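Local atomic coordinates of agmatinase (Burkholderia thailandensis, PDB entry 4DZ4), a protein that probably catalyses the manganese-dependent hydrolysis of agmatine to putrescine and urea. Residues I15-N27 / G89-Y101. Residues are numbered along the deposited sequence; the frame is centred on the assembly and turned at random.
With EDO (1,2-ethanediol), chain T; EDO (1,2-ethanediol), chain Y.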
loop_
_atom_site.group_PDB
_atom_site.type_symbol
_atom_site.label_atom_id
_atom_site.label_comp_id
_atom_site.label_asym_id
_atom_site.label_seq_id
_atom_site.Cartn_x
_atom_site.Cartn_y
_atom_site.Cartn_z
ATOM N N ILE B 15 -31.459 6.164 0.602
ATOM C CA ILE B 15 -32.111 6.954 1.636
ATOM C C ILE B 15 -33.309 7.752 1.104
ATOM O O ILE B 15 -34.020 8.365 1.887
ATOM C CB ILE B 15 -31.107 7.884 2.402
ATOM C CG1 ILE B 15 -30.473 8.957 1.478
ATOM C CG2 ILE B 15 -30.065 7.016 3.143
ATOM C CD1 ILE B 15 -29.738 10.102 2.197
ATOM N N ARG B 16 -33.504 7.748 -0.217
ATOM C CA ARG B 16 -34.527 8.570 -0.874
ATOM C C ARG B 16 -35.680 7.758 -1.491
ATOM O O ARG B 16 -36.825 8.247 -1.572
ATOM C CB ARG B 16 -33.904 9.456 -1.966
ATOM C CG ARG B 16 -32.926 10.521 -1.466
ATOM C CD ARG B 16 -32.270 11.229 -2.655
ATOM N NE ARG B 16 -33.221 12.084 -3.365
ATOM C CZ ARG B 16 -33.060 12.569 -4.602
ATOM N NH1 ARG B 16 -31.972 12.279 -5.315
ATOM N NH2 ARG B 16 -33.989 13.371 -5.130
ATOM N N ARG B 17 -35.408 6.547 -1.964
ATOM C CA ARG B 17 -36.474 5.751 -2.609
ATOM C C ARG B 17 -37.636 5.433 -1.664
ATOM O O ARG B 17 -37.454 4.871 -0.593
ATOM C CB ARG B 17 -35.926 4.438 -3.195
ATOM C CG ARG B 17 -35.372 4.554 -4.605
ATOM C CD ARG B 17 -35.159 3.175 -5.231
ATOM N NE ARG B 17 -34.444 2.378 -4.260
ATOM C CZ ARG B 17 -33.128 2.297 -4.161
ATOM N NH1 ARG B 17 -32.318 2.927 -5.016
ATOM N NH2 ARG B 17 -32.624 1.583 -3.172
ATOM N N PRO B 18 -38.860 5.757 -2.088
ATOM C CA PRO B 18 -40.025 5.523 -1.246
ATOM C C PRO B 18 -40.457 4.049 -1.170
ATOM O O PRO B 18 -41.160 3.691 -0.238
ATOM C CB PRO B 18 -41.129 6.339 -1.936
ATOM C CG PRO B 18 -40.682 6.448 -3.362
ATOM C CD PRO B 18 -39.179 6.512 -3.315
ATOM N N SER B 19 -40.082 3.231 -2.152
ATOM C CA SER B 19 -40.488 1.816 -2.231
ATOM C C SER B 19 -39.261 0.929 -2.104
ATOM O O SER B 19 -38.153 1.369 -2.417
ATOM C CB SER B 19 -41.174 1.541 -3.578
ATOM O OG SER B 19 -41.216 0.159 -3.933
ATOM N N VAL B 20 -39.488 -0.314 -1.663
ATOM C CA VAL B 20 -38.414 -1.327 -1.607
ATOM C C VAL B 20 -37.979 -1.818 -2.984
ATOM O O VAL B 20 -36.879 -2.351 -3.115
ATOM C CB VAL B 20 -38.801 -2.557 -0.730
ATOM C CG1 VAL B 20 -38.893 -2.149 0.738
ATOM C CG2 VAL B 20 -40.070 -3.239 -1.218
ATOM N N TYR B 21 -38.830 -1.639 -3.997
ATOM C CA TYR B 21 -38.539 -2.031 -5.378
ATOM C C TYR B 21 -37.872 -0.933 -6.181
ATOM O O TYR B 21 -38.084 0.250 -5.905
ATOM C CB TYR B 21 -39.844 -2.403 -6.087
ATOM C CG TYR B 21 -40.449 -3.647 -5.502
ATOM C CD1 TYR B 21 -39.900 -4.897 -5.773
ATOM C CD2 TYR B 21 -41.562 -3.584 -4.669
ATOM C CE1 TYR B 21 -40.437 -6.051 -5.227
ATOM C CE2 TYR B 21 -42.110 -4.732 -4.140
ATOM C CZ TYR B 21 -41.535 -5.965 -4.409
ATOM O OH TYR B 21 -42.095 -7.109 -3.883
ATOM N N GLY B 22 -37.053 -1.341 -7.153
ATOM C CA GLY B 22 -36.532 -0.435 -8.179
ATOM C C GLY B 22 -35.136 0.074 -7.914
ATOM O O GLY B 22 -34.717 0.165 -6.772
ATOM N N SER B 23 -34.414 0.398 -8.988
ATOM C CA SER B 23 -33.105 1.039 -8.889
ATOM C C SER B 23 -33.227 2.515 -9.214
ATOM O O SER B 23 -34.235 2.960 -9.781
ATOM C CB SER B 23 -32.132 0.408 -9.869
ATOM O OG SER B 23 -31.982 -0.968 -9.587
ATOM N N SER B 24 -32.210 3.281 -8.853
ATOM C CA SER B 24 -32.196 4.682 -9.242
ATOM C C SER B 24 -30.793 5.093 -9.608
ATOM O O SER B 24 -29.840 4.476 -9.157
ATOM C CB SER B 24 -32.808 5.594 -8.174
ATOM O OG SER B 24 -32.264 5.369 -6.913
ATOM N N ILE B 25 -30.675 6.149 -10.404
ATOM C CA ILE B 25 -29.394 6.591 -10.941
ATOM C C ILE B 25 -28.412 6.992 -9.825
ATOM O O ILE B 25 -28.788 7.693 -8.892
ATOM C CB ILE B 25 -29.615 7.798 -11.879
ATOM C CG1 ILE B 25 -30.534 7.420 -13.055
ATOM C CG2 ILE B 25 -28.285 8.358 -12.365
ATOM C CD1 ILE B 25 -29.979 6.316 -13.936
ATOM N N GLU B 26 -27.159 6.535 -9.929
ATOM C CA GLU B 26 -26.088 7.009 -9.039
ATOM C C GLU B 26 -24.838 7.370 -9.839
ATOM O O GLU B 26 -24.565 6.753 -10.862
ATOM C CB GLU B 26 -25.683 5.903 -8.034
ATOM C CG GLU B 26 -26.845 5.393 -7.196
ATOM C CD GLU B 26 -27.067 6.170 -5.903
ATOM O OE1 GLU B 26 -26.412 7.217 -5.660
ATOM O OE2 GLU B 26 -27.932 5.725 -5.115
ATOM N N ASN B 27 -24.088 8.374 -9.392
ATOM C CA ASN B 27 -22.669 8.448 -9.752
ATOM C C ASN B 27 -21.951 7.338 -8.980
ATOM O O ASN B 27 -22.094 7.223 -7.768
ATOM C CB ASN B 27 -22.091 9.833 -9.450
ATOM C CG ASN B 27 -22.484 10.867 -10.506
ATOM O OD1 ASN B 27 -22.817 10.522 -11.655
ATOM N ND2 ASN B 27 -22.446 12.141 -10.125
ATOM N N GLY B 89 -29.124 -10.454 -16.818
ATOM C CA GLY B 89 -29.724 -9.544 -17.795
ATOM C C GLY B 89 -31.078 -8.989 -17.379
ATOM O O GLY B 89 -31.849 -8.535 -18.226
ATOM N N PHE B 90 -31.375 -9.055 -16.086
ATOM C CA PHE B 90 -32.548 -8.378 -15.543
ATOM C C PHE B 90 -32.089 -7.487 -14.403
ATOM O O PHE B 90 -31.017 -7.705 -13.842
ATOM C CB PHE B 90 -33.619 -9.398 -15.087
ATOM C CG PHE B 90 -33.098 -10.488 -14.178
ATOM C CD1 PHE B 90 -32.707 -10.209 -12.869
ATOM C CD2 PHE B 90 -33.006 -11.807 -14.634
ATOM C CE1 PHE B 90 -32.218 -11.210 -12.043
ATOM C CE2 PHE B 90 -32.525 -12.811 -13.809
ATOM C CZ PHE B 90 -32.138 -12.519 -12.514
ATOM N N ASP B 91 -32.891 -6.479 -14.061
ATOM C CA ASP B 91 -32.648 -5.742 -12.827
ATOM C C ASP B 91 -33.399 -6.513 -11.750
ATOM O O ASP B 91 -34.631 -6.546 -11.768
ATOM C CB ASP B 91 -33.163 -4.303 -12.917
ATOM C CG ASP B 91 -32.979 -3.539 -11.604
ATOM O OD1 ASP B 91 -32.711 -4.168 -10.563
ATOM O OD2 ASP B 91 -33.058 -2.303 -11.637
ATOM N N PRO B 92 -32.675 -7.154 -10.819
ATOM C CA PRO B 92 -33.422 -8.007 -9.912
ATOM C C PRO B 92 -34.367 -7.225 -9.010
ATOM O O PRO B 92 -35.317 -7.808 -8.498
ATOM C CB PRO B 92 -32.325 -8.704 -9.085
ATOM C CG PRO B 92 -31.146 -7.797 -9.168
ATOM C CD PRO B 92 -31.223 -7.142 -10.517
ATOM N N PHE B 93 -34.126 -5.920 -8.834
ATOM C CA PHE B 93 -34.862 -5.164 -7.814
ATOM C C PHE B 93 -36.201 -4.690 -8.331
ATOM O O PHE B 93 -37.000 -4.154 -7.576
ATOM C CB PHE B 93 -34.001 -4.032 -7.240
ATOM C CG PHE B 93 -32.654 -4.512 -6.808
ATOM C CD1 PHE B 93 -32.552 -5.549 -5.879
ATOM C CD2 PHE B 93 -31.496 -3.976 -7.351
ATOM C CE1 PHE B 93 -31.311 -6.036 -5.486
ATOM C CE2 PHE B 93 -30.241 -4.442 -6.937
ATOM C CZ PHE B 93 -30.156 -5.484 -6.033
ATOM N N ASP B 94 -36.464 -4.948 -9.609
ATOM C CA ASP B 94 -37.791 -4.662 -10.165
ATOM C C ASP B 94 -38.848 -5.587 -9.597
ATOM O O ASP B 94 -40.021 -5.207 -9.518
ATOM C CB ASP B 94 -37.766 -4.687 -11.690
ATOM C CG ASP B 94 -37.161 -3.429 -12.267
ATOM O OD1 ASP B 94 -37.163 -2.384 -11.565
ATOM O OD2 ASP B 94 -36.662 -3.480 -13.409
ATOM N N ASP B 95 -38.463 -6.801 -9.202
ATOM C CA ASP B 95 -39.444 -7.698 -8.612
ATOM C C ASP B 95 -38.969 -8.531 -7.441
ATOM O O ASP B 95 -39.711 -9.385 -6.971
ATOM C CB ASP B 95 -40.151 -8.555 -9.678
ATOM C CG ASP B 95 -39.193 -9.295 -10.562
ATOM O OD1 ASP B 95 -38.085 -9.652 -10.107
ATOM O OD2 ASP B 95 -39.555 -9.528 -11.735
ATOM N N LEU B 96 -37.749 -8.257 -6.961
ATOM C CA LEU B 96 -37.265 -8.814 -5.706
ATOM C C LEU B 96 -36.978 -7.653 -4.757
ATOM O O LEU B 96 -36.173 -6.769 -5.073
ATOM C CB LEU B 96 -35.959 -9.620 -5.898
ATOM C CG LEU B 96 -35.404 -10.381 -4.678
ATOM C CD1 LEU B 96 -36.187 -11.643 -4.355
ATOM C CD2 LEU B 96 -33.924 -10.743 -4.882
ATOM N N ALA B 97 -37.626 -7.693 -3.595
ATOM C CA ALA B 97 -37.570 -6.619 -2.595
ATOM C C ALA B 97 -36.417 -6.932 -1.631
ATOM O O ALA B 97 -36.496 -7.854 -0.829
ATOM C CB ALA B 97 -38.906 -6.530 -1.860
ATOM N N VAL B 98 -35.347 -6.158 -1.770
ATOM C CA VAL B 98 -34.099 -6.354 -1.014
ATOM C C VAL B 98 -33.777 -5.068 -0.286
ATOM O O VAL B 98 -33.784 -3.999 -0.911
ATOM C CB VAL B 98 -32.932 -6.699 -1.957
ATOM C CG1 VAL B 98 -31.643 -6.993 -1.161
ATOM C CG2 VAL B 98 -33.274 -7.890 -2.832
ATOM N N ILE B 99 -33.489 -5.160 1.015
ATOM C CA ILE B 99 -33.091 -3.990 1.793
ATOM C C ILE B 99 -31.733 -4.235 2.446
ATOM O O ILE B 99 -31.267 -5.392 2.537
ATOM C CB ILE B 99 -34.121 -3.629 2.881
ATOM C CG1 ILE B 99 -34.163 -4.760 3.956
ATOM C CG2 ILE B 99 -35.468 -3.361 2.207
ATOM C CD1 ILE B 99 -34.878 -4.455 5.271
ATOM N N ASP B 100 -31.104 -3.143 2.869
ATOM C CA ASP B 100 -29.916 -3.228 3.731
ATOM C C ASP B 100 -30.371 -2.771 5.136
ATOM O O ASP B 100 -30.736 -1.617 5.365
ATOM C CB ASP B 100 -28.775 -2.370 3.146
ATOM C CG ASP B 100 -27.441 -2.586 3.856
ATOM O OD1 ASP B 100 -27.464 -2.947 5.045
ATOM O OD2 ASP B 100 -26.383 -2.364 3.221
ATOM N N TYR B 101 -30.334 -3.719 6.061
ATOM C CA TYR B 101 -30.780 -3.574 7.442
ATOM C C TYR B 101 -29.754 -2.775 8.253
ATOM O O TYR B 101 -30.047 -2.303 9.355
ATOM C CB TYR B 101 -30.898 -5.000 8.004
ATOM C CG TYR B 101 -31.359 -5.180 9.465
ATOM C CD1 TYR B 101 -32.652 -5.552 9.771
ATOM C CD2 TYR B 101 -30.451 -5.022 10.520
ATOM C CE1 TYR B 101 -33.046 -5.742 11.109
ATOM C CE2 TYR B 101 -30.833 -5.177 11.845
ATOM C CZ TYR B 101 -32.117 -5.552 12.137
ATOM O OH TYR B 101 -32.473 -5.707 13.484
HETATM C C1 EDO T . -29.413 -1.694 -13.564
HETATM O O1 EDO T . -29.902 -2.922 -12.996
HETATM C C2 EDO T . -29.868 -0.504 -12.743
HETATM O O2 EDO T . -31.281 -0.391 -12.978
HETATM C C1 EDO Y . -25.077 2.738 -9.650
HETATM O O1 EDO Y . -26.485 3.003 -9.664
HETATM C C2 EDO Y . -24.338 3.283 -10.866
HETATM O O2 EDO Y . -23.428 4.297 -10.499
HETATM O O HOH W 1 -35.336 -4.229 -3.952
HETATM O O HOH W 2 -34.531 -1.584 -1.432
HETATM O O HOH W 3 -35.313 -0.608 -11.574
#
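V20, Y21, G22 and S23, in the N-terminal arm of an arginase-family subunit, lie along the Asx turn at D91 and the run of chain that enters strand 98-103 of the parallel sheet. G22 N donates to F93 O (2.8 Å), reaching the oxygen from above the carbonyl plane, 58° out of it. Next along, S23 OG donates to D91 OD2 (2.7 Å) on its syn lone pair; CG of D91 stands anti to the backbone N (chi1 177°), which turns the carboxylate to the serine. The other oxygen, OD1, takes F93 N of its own turn at 2.8 Å, from above the carboxylate plane. A water accepts from S23 N and donates to D91 OD2 and D94 OD1; a 1,2-ethanediol, probably from the crystallisation liquor, also donates to OD2. At the other end V20 CG2 presses on A97 CB (3.5 Å), while CG1 touches I99 CG2. The Y21 ring brings its CZ to 3.7 Å from A97 CB and has F93 O at its edge; K320 of helix 300-323 also touches this tyrosine. Between arm and strand, one water accepts from V98 N and lies 2.6 Å from V20 O, and a second donates to both V20 O and V98 O. Two direct hydrogen bonds, bridging waters and a small apolar patch thus join arm to sheet margin, away from the manganese site; with serine, F93 N, water and diol as donors, the D91 carboxylate is probably ionised.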